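Local coordinates for protein Emp47p (form2) (Saccharomyces cerevisiae, PDB 2A6Z) that serves as a lectin-type cargo receptor involved in the secretion of glycoproteins and is required for the exit of a related receptor from the endoplasmic reticulum, at residues 6-12 with 216-222; 59-63 with 163-167; 64-68 with 194-198. All blocks are in the same frame, centred on the assembly; numbering follows the deposited sequence.

Contact 1 (6-12 with 216-222)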
loop_
_atom_site.group_PDB
_atom_site.type_symbol
_atom_site.label_atom_id
_atom_site.label_comp_id
_atom_site.label_asym_id
_atom_site.label_seq_id
_atom_site.Cartn_x
_atom_site.Cartn_y
_atom_site.Cartn_z
ATOM N N LYS A 6 -4.405 9.073 19.263
ATOM C CA LYS A 6 -3.868 7.727 19.038
ATOM C C LYS A 6 -2.863 7.641 17.889
ATOM O O LYS A 6 -2.331 6.598 17.544
ATOM C CB LYS A 6 -5.042 6.746 18.765
ATOM C CG LYS A 6 -5.988 6.615 19.982
ATOM C CD LYS A 6 -7.016 5.529 19.830
ATOM C CE LYS A 6 -8.132 5.832 18.854
ATOM N NZ LYS A 6 -9.016 4.637 18.607
ATOM N N LEU A 7 -2.591 8.797 17.277
ATOM C CA LEU A 7 -1.673 8.859 16.167
ATOM C C LEU A 7 -0.273 8.506 16.609
ATOM O O LEU A 7 0.180 8.948 17.677
ATOM C CB LEU A 7 -1.695 10.278 15.620
ATOM C CG LEU A 7 -0.871 10.570 14.354
ATOM C CD1 LEU A 7 -1.486 9.931 13.128
ATOM C CD2 LEU A 7 -0.743 12.082 14.129
ATOM N N SER A 8 0.403 7.696 15.800
ATOM C CA SER A 8 1.785 7.348 16.025
ATOM C C SER A 8 2.653 8.105 15.054
ATOM O O SER A 8 2.760 7.693 13.878
ATOM C CB SER A 8 2.013 5.839 15.815
ATOM O OG SER A 8 3.421 5.623 15.821
ATOM N N SER A 9 3.277 9.177 15.516
ATOM C CA SER A 9 4.092 9.986 14.609
ATOM C C SER A 9 5.211 9.174 14.030
ATOM O O SER A 9 5.579 9.426 12.869
ATOM C CB SER A 9 4.593 11.133 15.499
ATOM O OG SER A 9 5.557 11.815 14.767
ATOM N N ASP A 10 5.783 8.265 14.798
ATOM C CA ASP A 10 6.936 7.528 14.338
ATOM C C ASP A 10 6.669 6.722 13.093
ATOM O O ASP A 10 7.603 6.455 12.287
ATOM C CB ASP A 10 7.424 6.540 15.432
ATOM C CG ASP A 10 8.002 7.312 16.622
ATOM O OD1 ASP A 10 8.328 8.509 16.529
ATOM O OD2 ASP A 10 8.101 6.644 17.641
ATOM N N TYR A 11 5.402 6.304 12.882
ATOM C CA TYR A 11 5.046 5.445 11.738
ATOM C C TYR A 11 4.157 6.154 10.750
ATOM O O TYR A 11 3.520 5.507 9.919
ATOM C CB TYR A 11 4.441 4.130 12.262
ATOM C CG TYR A 11 5.451 3.340 13.045
ATOM C CD1 TYR A 11 6.498 2.684 12.462
ATOM C CD2 TYR A 11 5.426 3.328 14.433
ATOM C CE1 TYR A 11 7.436 1.989 13.146
ATOM C CE2 TYR A 11 6.379 2.612 15.167
ATOM C CZ TYR A 11 7.375 1.936 14.527
ATOM O OH TYR A 11 8.349 1.250 15.234
ATOM N N SER A 12 4.070 7.480 10.814
ATOM C CA SER A 12 3.246 8.288 9.964
ATOM C C SER A 12 4.074 9.120 8.989
ATOM O O SER A 12 5.250 9.375 9.191
ATOM C CB SER A 12 2.280 9.198 10.746
ATOM O OG SER A 12 1.410 8.423 11.545
ATOM N N MET A 216 0.197 9.536 4.945
ATOM C CA MET A 216 -0.103 8.245 5.551
ATOM C C MET A 216 -0.162 8.488 7.052
ATOM O O MET A 216 0.694 9.158 7.610
ATOM C CB MET A 216 0.965 7.194 5.187
ATOM C CG MET A 216 0.753 5.772 5.722
ATOM S SD MET A 216 1.634 5.746 7.313
ATOM C CE MET A 216 1.222 4.091 7.882
ATOM N N GLN A 217 -1.179 7.940 7.701
ATOM C CA GLN A 217 -1.291 8.068 9.124
ATOM C C GLN A 217 -1.403 6.688 9.740
ATOM O O GLN A 217 -2.170 5.830 9.280
ATOM C CB GLN A 217 -2.479 8.936 9.529
ATOM C CG GLN A 217 -2.089 10.362 9.095
ATOM C CD GLN A 217 -3.065 11.369 9.669
ATOM O OE1 GLN A 217 -2.658 12.263 10.432
ATOM N NE2 GLN A 217 -4.338 11.223 9.310
ATOM N N PHE A 218 -0.640 6.466 10.798
ATOM C CA PHE A 218 -0.651 5.239 11.567
ATOM C C PHE A 218 -1.204 5.542 12.942
ATOM O O PHE A 218 -0.745 6.524 13.559
ATOM C CB PHE A 218 0.802 4.704 11.651
ATOM C CG PHE A 218 0.852 3.277 12.159
ATOM C CD1 PHE A 218 0.931 2.228 11.254
ATOM C CD2 PHE A 218 0.804 2.968 13.492
ATOM C CE1 PHE A 218 0.973 0.908 11.671
ATOM C CE2 PHE A 218 0.880 1.634 13.931
ATOM C CZ PHE A 218 0.954 0.607 13.004
ATOM N N PHE A 219 -2.129 4.736 13.415
ATOM C CA PHE A 219 -2.693 4.883 14.769
ATOM C C PHE A 219 -2.542 3.598 15.530
ATOM O O PHE A 219 -2.688 2.491 14.998
ATOM C CB PHE A 219 -4.192 5.258 14.729
ATOM C CG PHE A 219 -4.517 6.474 13.893
ATOM C CD1 PHE A 219 -4.746 7.699 14.497
ATOM C CD2 PHE A 219 -4.613 6.407 12.511
ATOM C CE1 PHE A 219 -5.042 8.856 13.768
ATOM C CE2 PHE A 219 -4.889 7.551 11.781
ATOM C CZ PHE A 219 -5.118 8.805 12.357
ATOM N N ASN A 220 -2.338 3.742 16.835
ATOM C CA ASN A 220 -2.661 2.631 17.709
ATOM C C ASN A 220 -4.180 2.487 17.802
ATOM O O ASN A 220 -4.943 3.480 17.826
ATOM C CB ASN A 220 -1.931 2.916 19.008
ATOM C CG ASN A 220 -0.430 2.826 18.789
ATOM O OD1 ASN A 220 0.145 1.865 18.243
ATOM N ND2 ASN A 220 0.367 3.830 19.153
ATOM N N GLY A 221 -4.716 1.331 17.892
ATOM C CA GLY A 221 -6.155 1.079 17.996
ATOM C C GLY A 221 -6.803 1.197 16.636
ATOM O O GLY A 221 -6.122 1.321 15.593
ATOM N N VAL A 222 -8.135 1.141 16.672
ATOM C CA VAL A 222 -8.999 1.235 15.468
ATOM C C VAL A 222 -10.157 2.214 15.684
ATOM O O VAL A 222 -10.863 2.484 14.691
ATOM C CB VAL A 222 -9.545 -0.156 15.065
ATOM C CG1 VAL A 222 -8.371 -1.138 14.905
ATOM C CG2 VAL A 222 -10.595 -0.666 16.032
ATOM O OXT VAL A 222 -10.305 2.643 16.831
#
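L7 lays its CD1 methyl over one face of the F219 ring. The methyl stands 4.0 Å from the F219 ring centroid, displaced toward the rim, in a CH-pi contact. CG of L7 lies anti to its own N (chi1 -175°), which swings CD1 back toward the strand although CB sets off away from it. On the other side of the strand, Y11 turns its ring edge to the face of F218. The two planes meet at 52°, and CB of Y11 also packs off-centre against the F218 ring.

The backbone of 6-12 runs beside strand 210-220 with a single bridge, L7 to F219. S8 N gives a nearly straight bond to F218 O (2.8 Å). N220 N gives a more bent bond to K6 O (2.9 Å). S12 OG accepts from F218 N at 2.9 Å and donates to S8 O from above the carbonyl plane. Y11 N reaches S8 O from the opposite face of that plane.

At the chain end, K6 NZ forms a salt bridge with V222 OXT (3.0 Å), weak as a hydrogen bond. K6 NZ also bonds to G1 O, and Y11 OH to G56 O. The N-terminal segment thus covers one edge of strand 210-220 in the legume-lectin-like beta sandwich by backbone, hydroxyl and aromatic contacts. Y11 O is buried without a polar partner, so the hydrogen bonding is incomplete.

Contact 2 (59-63 with 163-167)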
loop_
_atom_site.group_PDB
_atom_site.type_symbol
_atom_site.label_atom_id
_atom_site.label_comp_id
_atom_site.label_asym_id
_atom_site.label_seq_id
_atom_site.Cartn_x
_atom_site.Cartn_y
_atom_site.Cartn_z
ATOM N N LEU A 59 4.609 -5.544 16.130
ATOM C CA LEU A 59 3.174 -5.791 16.229
ATOM C C LEU A 59 2.857 -6.475 17.563
ATOM O O LEU A 59 3.152 -7.665 17.762
ATOM C CB LEU A 59 2.703 -6.611 15.046
ATOM C CG LEU A 59 1.215 -7.026 15.150
ATOM C CD1 LEU A 59 0.283 -5.818 15.097
ATOM C CD2 LEU A 59 0.868 -8.024 14.049
ATOM N N LYS A 60 2.160 -5.778 18.440
ATOM C CA LYS A 60 1.736 -6.291 19.739
ATOM C C LYS A 60 0.258 -6.042 20.030
ATOM O O LYS A 60 -0.294 -6.695 20.931
ATOM C CB LYS A 60 2.563 -5.659 20.866
ATOM C CG LYS A 60 4.070 -5.944 20.755
ATOM C CD LYS A 60 4.357 -7.401 21.087
ATOM C CE LYS A 60 5.844 -7.642 21.137
ATOM N NZ LYS A 60 6.178 -9.038 20.802
ATOM N N ASP A 61 -0.356 -5.095 19.324
ATOM C CA ASP A 61 -1.697 -4.636 19.655
ATOM C C ASP A 61 -2.344 -4.057 18.371
ATOM O O ASP A 61 -1.672 -3.910 17.354
ATOM C CB ASP A 61 -1.636 -3.532 20.732
ATOM C CG ASP A 61 -1.177 -3.959 22.111
ATOM O OD1 ASP A 61 -0.017 -3.733 22.529
ATOM O OD2 ASP A 61 -2.041 -4.582 22.754
ATOM N N SER A 62 -3.615 -3.750 18.496
ATOM C CA SER A 62 -4.401 -3.274 17.352
ATOM C C SER A 62 -3.799 -2.027 16.747
ATOM O O SER A 62 -3.159 -1.196 17.414
ATOM C CB SER A 62 -5.814 -2.979 17.849
ATOM O OG SER A 62 -6.345 -4.161 18.413
ATOM N N PHE A 63 -4.081 -1.833 15.427
ATOM C CA PHE A 63 -3.541 -0.652 14.753
ATOM C C PHE A 63 -4.420 -0.330 13.545
ATOM O O PHE A 63 -5.201 -1.115 13.077
ATOM C CB PHE A 63 -2.069 -0.899 14.301
ATOM C CG PHE A 63 -1.907 -1.905 13.196
ATOM C CD1 PHE A 63 -1.885 -1.488 11.859
ATOM C CD2 PHE A 63 -1.791 -3.241 13.477
ATOM C CE1 PHE A 63 -1.772 -2.401 10.859
ATOM C CE2 PHE A 63 -1.677 -4.191 12.453
ATOM C CZ PHE A 63 -1.690 -3.772 11.137
ATOM N N TYR A 163 -6.699 -3.447 12.082
ATOM C CA TYR A 163 -6.500 -4.791 12.585
ATOM C C TYR A 163 -6.814 -4.753 14.097
ATOM O O TYR A 163 -6.112 -4.066 14.853
ATOM C CB TYR A 163 -5.065 -5.278 12.331
ATOM C CG TYR A 163 -4.868 -6.719 12.747
ATOM C CD1 TYR A 163 -5.597 -7.761 12.164
ATOM C CD2 TYR A 163 -3.944 -7.065 13.732
ATOM C CE1 TYR A 163 -5.440 -9.085 12.527
ATOM C CE2 TYR A 163 -3.774 -8.391 14.087
ATOM C CZ TYR A 163 -4.510 -9.398 13.524
ATOM O OH TYR A 163 -4.338 -10.721 13.832
ATOM N N ASP A 164 -7.901 -5.415 14.453
ATOM C CA ASP A 164 -8.506 -5.241 15.761
ATOM C C ASP A 164 -8.447 -6.519 16.578
ATOM O O ASP A 164 -9.279 -7.439 16.434
ATOM C CB ASP A 164 -9.980 -4.781 15.606
ATOM C CG ASP A 164 -10.572 -4.307 16.938
ATOM O OD1 ASP A 164 -9.892 -4.449 17.980
ATOM O OD2 ASP A 164 -11.697 -3.802 16.894
ATOM N N LEU A 165 -7.449 -6.588 17.475
ATOM C CA LEU A 165 -7.318 -7.725 18.363
ATOM C C LEU A 165 -8.423 -7.766 19.402
ATOM O O LEU A 165 -8.594 -8.826 19.992
ATOM C CB LEU A 165 -5.974 -7.656 19.145
ATOM C CG LEU A 165 -4.697 -8.043 18.400
ATOM C CD1 LEU A 165 -4.777 -9.470 17.793
ATOM C CD2 LEU A 165 -4.324 -7.033 17.364
ATOM N N GLU A 166 -9.131 -6.654 19.576
ATOM C CA GLU A 166 -10.230 -6.593 20.547
ATOM C C GLU A 166 -11.571 -6.879 19.845
ATOM O O GLU A 166 -12.626 -6.711 20.495
ATOM C CB GLU A 166 -10.275 -5.195 21.183
ATOM C CG GLU A 166 -9.156 -4.942 22.160
ATOM C CD GLU A 166 -7.807 -4.710 21.484
ATOM O OE1 GLU A 166 -7.736 -3.777 20.626
ATOM O OE2 GLU A 166 -6.812 -5.389 21.848
ATOM N N ASP A 167 -11.538 -7.358 18.589
ATOM C CA ASP A 167 -12.746 -7.830 17.891
ATOM C C ASP A 167 -12.415 -9.143 17.184
ATOM O O ASP A 167 -12.747 -9.333 16.020
ATOM C CB ASP A 167 -13.232 -6.699 16.952
ATOM C CG ASP A 167 -14.665 -6.893 16.459
ATOM O OD1 ASP A 167 -15.351 -7.860 16.866
ATOM O OD2 ASP A 167 -15.100 -6.042 15.643
HETATM O O HOH W 1 -4.444 -4.778 21.096
#
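F63 and Y163 form an antiparallel hydrogen-bonded pair where strands 63-72 and 153-164 meet in the legume-lectin beta sandwich. Y163 N donates to F63 O at 2.9 Å. F63 N returns a bond to Y163 O at 3.1 Å.

The apolar contact belongs to the same two residues. Their side chains leave on one face of the sheet and cross obliquely, with F63 CE2 3.6 Å from Y163 CB. CG of F63 sits between its N and its carbonyl carbon (chi1 69°), which carries the ring across toward Y163. F63 also stacks on F86 of the opposite sheet. The hydroxyl of Y163 is held elsewhere, by the backbone N of F188.

Polar side-chain bonds gather round S62, just before the pair. Its OG accepts from L165 N at 2.8 Å and donates to E166 OE1, so one hydroxyl joins the loop 59-62 to the turn that D164 begins. The carboxylate of E166 is met from above its plane. The chain of E166 bends at chi2 (74°), which folds this group back over S62. CD2 of L165 packs beside S62 N. Within the turn, D164 OD1 accepts from E166 N, making an Asx turn, and D167 N bonds to D164 O.

Water supplies a further link. It accepts from S62 N, lies between the carboxylates of D61 and E166, and may ease their mutual repulsion. Its oxygen is 2.9 Å from D61 OD2 and 2.6 Å from E166 OE2.

Contact 3 (64-68 with 194-198)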
loop_
_atom_site.group_PDB
_atom_site.type_symbol
_atom_site.label_atom_id
_atom_site.label_comp_id
_atom_site.label_asym_id
_atom_site.label_seq_id
_atom_site.Cartn_x
_atom_site.Cartn_y
_atom_site.Cartn_z
ATOM N N THR A 64 -4.148 0.896 13.041
ATOM C CA THR A 64 -4.782 1.415 11.846
ATOM C C THR A 64 -3.680 2.023 10.963
ATOM O O THR A 64 -2.785 2.741 11.469
ATOM C CB THR A 64 -5.737 2.538 12.184
ATOM O OG1 THR A 64 -6.743 2.049 13.070
ATOM C CG2 THR A 64 -6.444 3.109 10.973
ATOM N N MET A 65 -3.760 1.788 9.655
ATOM C CA MET A 65 -2.951 2.462 8.659
ATOM C C MET A 65 -3.887 3.135 7.662
ATOM O O MET A 65 -4.718 2.436 7.050
ATOM C CB MET A 65 -2.078 1.487 7.937
ATOM C CG MET A 65 -1.060 0.614 8.612
ATOM S SD MET A 65 -0.157 -0.738 7.801
ATOM C CE MET A 65 -1.538 -1.746 7.250
ATOM N N GLU A 66 -3.748 4.446 7.440
ATOM C CA GLU A 66 -4.549 5.169 6.457
ATOM C C GLU A 66 -3.630 5.740 5.414
ATOM O O GLU A 66 -2.779 6.608 5.718
ATOM C CB GLU A 66 -5.343 6.288 7.117
ATOM C CG GLU A 66 -6.360 5.828 8.119
ATOM C CD GLU A 66 -7.151 6.846 8.837
ATOM O OE1 GLU A 66 -6.914 8.063 8.619
ATOM O OE2 GLU A 66 -8.041 6.473 9.623
ATOM N N TRP A 67 -3.804 5.317 4.173
ATOM C CA TRP A 67 -3.007 5.830 3.020
ATOM C C TRP A 67 -3.876 6.723 2.186
ATOM O O TRP A 67 -4.973 6.326 1.772
ATOM C CB TRP A 67 -2.546 4.636 2.181
ATOM C CG TRP A 67 -1.454 3.809 2.717
ATOM C CD1 TRP A 67 -1.535 2.613 3.351
ATOM C CD2 TRP A 67 -0.029 4.108 2.646
ATOM N NE1 TRP A 67 -0.274 2.150 3.690
ATOM C CE2 TRP A 67 0.650 3.047 3.248
ATOM C CE3 TRP A 67 0.678 5.196 2.084
ATOM C CZ2 TRP A 67 2.060 3.015 3.337
ATOM C CZ3 TRP A 67 2.077 5.132 2.198
ATOM C CH2 TRP A 67 2.717 4.071 2.813
ATOM N N THR A 68 -3.351 7.906 1.858
ATOM C CA THR A 68 -4.039 8.838 0.977
ATOM C C THR A 68 -3.199 8.917 -0.337
ATOM O O THR A 68 -2.042 9.347 -0.292
ATOM C CB THR A 68 -4.144 10.225 1.632
ATOM O OG1 THR A 68 -4.842 10.124 2.864
ATOM C CG2 THR A 68 -4.924 11.169 0.735
ATOM N N ARG A 194 7.385 -4.370 8.284
ATOM C CA ARG A 194 7.748 -3.301 7.380
ATOM C C ARG A 194 6.483 -2.788 6.689
ATOM O O ARG A 194 5.647 -3.568 6.269
ATOM C CB ARG A 194 8.775 -3.780 6.340
ATOM C CG ARG A 194 9.937 -4.550 6.914
ATOM C CD ARG A 194 10.628 -3.899 8.102
ATOM N NE ARG A 194 11.107 -2.552 7.807
ATOM C CZ ARG A 194 12.217 -2.052 8.334
ATOM N NH1 ARG A 194 12.998 -2.709 9.164
ATOM N NH2 ARG A 194 12.548 -0.807 7.993
ATOM N N ILE A 195 6.373 -1.453 6.601
ATOM C CA ILE A 195 5.198 -0.741 6.117
ATOM C C ILE A 195 5.666 0.175 5.022
ATOM O O ILE A 195 6.628 0.955 5.207
ATOM C CB ILE A 195 4.561 0.061 7.287
ATOM C CG1 ILE A 195 3.998 -0.895 8.337
ATOM C CG2 ILE A 195 3.531 1.047 6.762
ATOM C CD1 ILE A 195 3.764 -0.216 9.676
ATOM N N GLY A 196 5.011 0.088 3.857
ATOM C CA GLY A 196 5.428 0.922 2.743
ATOM C C GLY A 196 4.486 0.732 1.576
ATOM O O GLY A 196 3.492 0.016 1.643
ATOM N N VAL A 197 4.824 1.411 0.514
ATOM C CA VAL A 197 4.029 1.446 -0.715
ATOM C C VAL A 197 4.986 1.432 -1.902
ATOM O O VAL A 197 6.053 2.044 -1.869
ATOM C CB VAL A 197 3.057 2.637 -0.752
ATOM C CG1 VAL A 197 3.826 3.972 -0.651
ATOM C CG2 VAL A 197 2.162 2.613 -1.972
ATOM N N THR A 198 4.601 0.681 -2.942
ATOM C CA THR A 198 5.444 0.536 -4.119
ATOM C C THR A 198 4.518 0.608 -5.327
ATOM O O THR A 198 3.326 0.273 -5.275
ATOM C CB THR A 198 6.217 -0.794 -4.105
ATOM O OG1 THR A 198 5.324 -1.896 -4.174
ATOM C CG2 THR A 198 7.050 -0.936 -2.848
#
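W67 sets CG beside its backbone N (chi1 -74°), and its second torsion stands the indole across the space between two sheets. V197 meets it with CG1 between its own N and carbonyl carbon (chi1 59°). This torsion directs the CG1 methyl at the far end of the indole.

The two side chains slide past each other in opposite directions. V197 CB lies over one face of the six-membered ring, 4.1 Å from its centroid. The nearest atoms are V197 CG1 and W67 CZ3, 3.5 Å apart. The same ring reaches the strand backbone at G196, where W67 CZ2 is 3.7 Å from G196 O. I195 touches the indole obliquely, with CG2 4.2 Å from W67 CZ2.

M65 makes the second, looser touch. In one of its two conformers SD lies 4.2 Å from I195 CG1 as the two side chains cross, so this touch is less certain. All of this contact is buried, and it is made by van der Waals and CH-pi packing.

The axes of segments 64-68 and 194-198 stay 10.2 Å apart at their closest, with an angle of 18° between their directions. They belong to different sheets, so this is the face-to-face packing of a concanavalin-like beta sandwich. Strand 63-72 lies between 210-220 and 153-164, with M216 and V161 among its neighbours there. Opposite it, strand 192-200 runs between 48-58 and 81-88, and F84 and F86 of 81-88 extend the same apolar layer.

In the fold
Contacts 1, 2 and 3 all reach one sheet of the sandwich, in which strand 63-72 is flanked by 210-220 and 153-164. Contacts 1 and 2 have centres about 13 Å apart and meet at the chain end, where G221 N lies 3.0 Å from S62 O, a probable hydrogen bond. F218 CZ also packs 3.6 Å from F63 CB. Contacts 1 and 3 are about 10 Å apart between centres, joined by Q217 O and E66 N at 2.8 Å. Contact 3 alone spans both sheets, about 5 Å from the centre of the chain. Contacts 2 and 3 follow directly in sequence at 63 and 64.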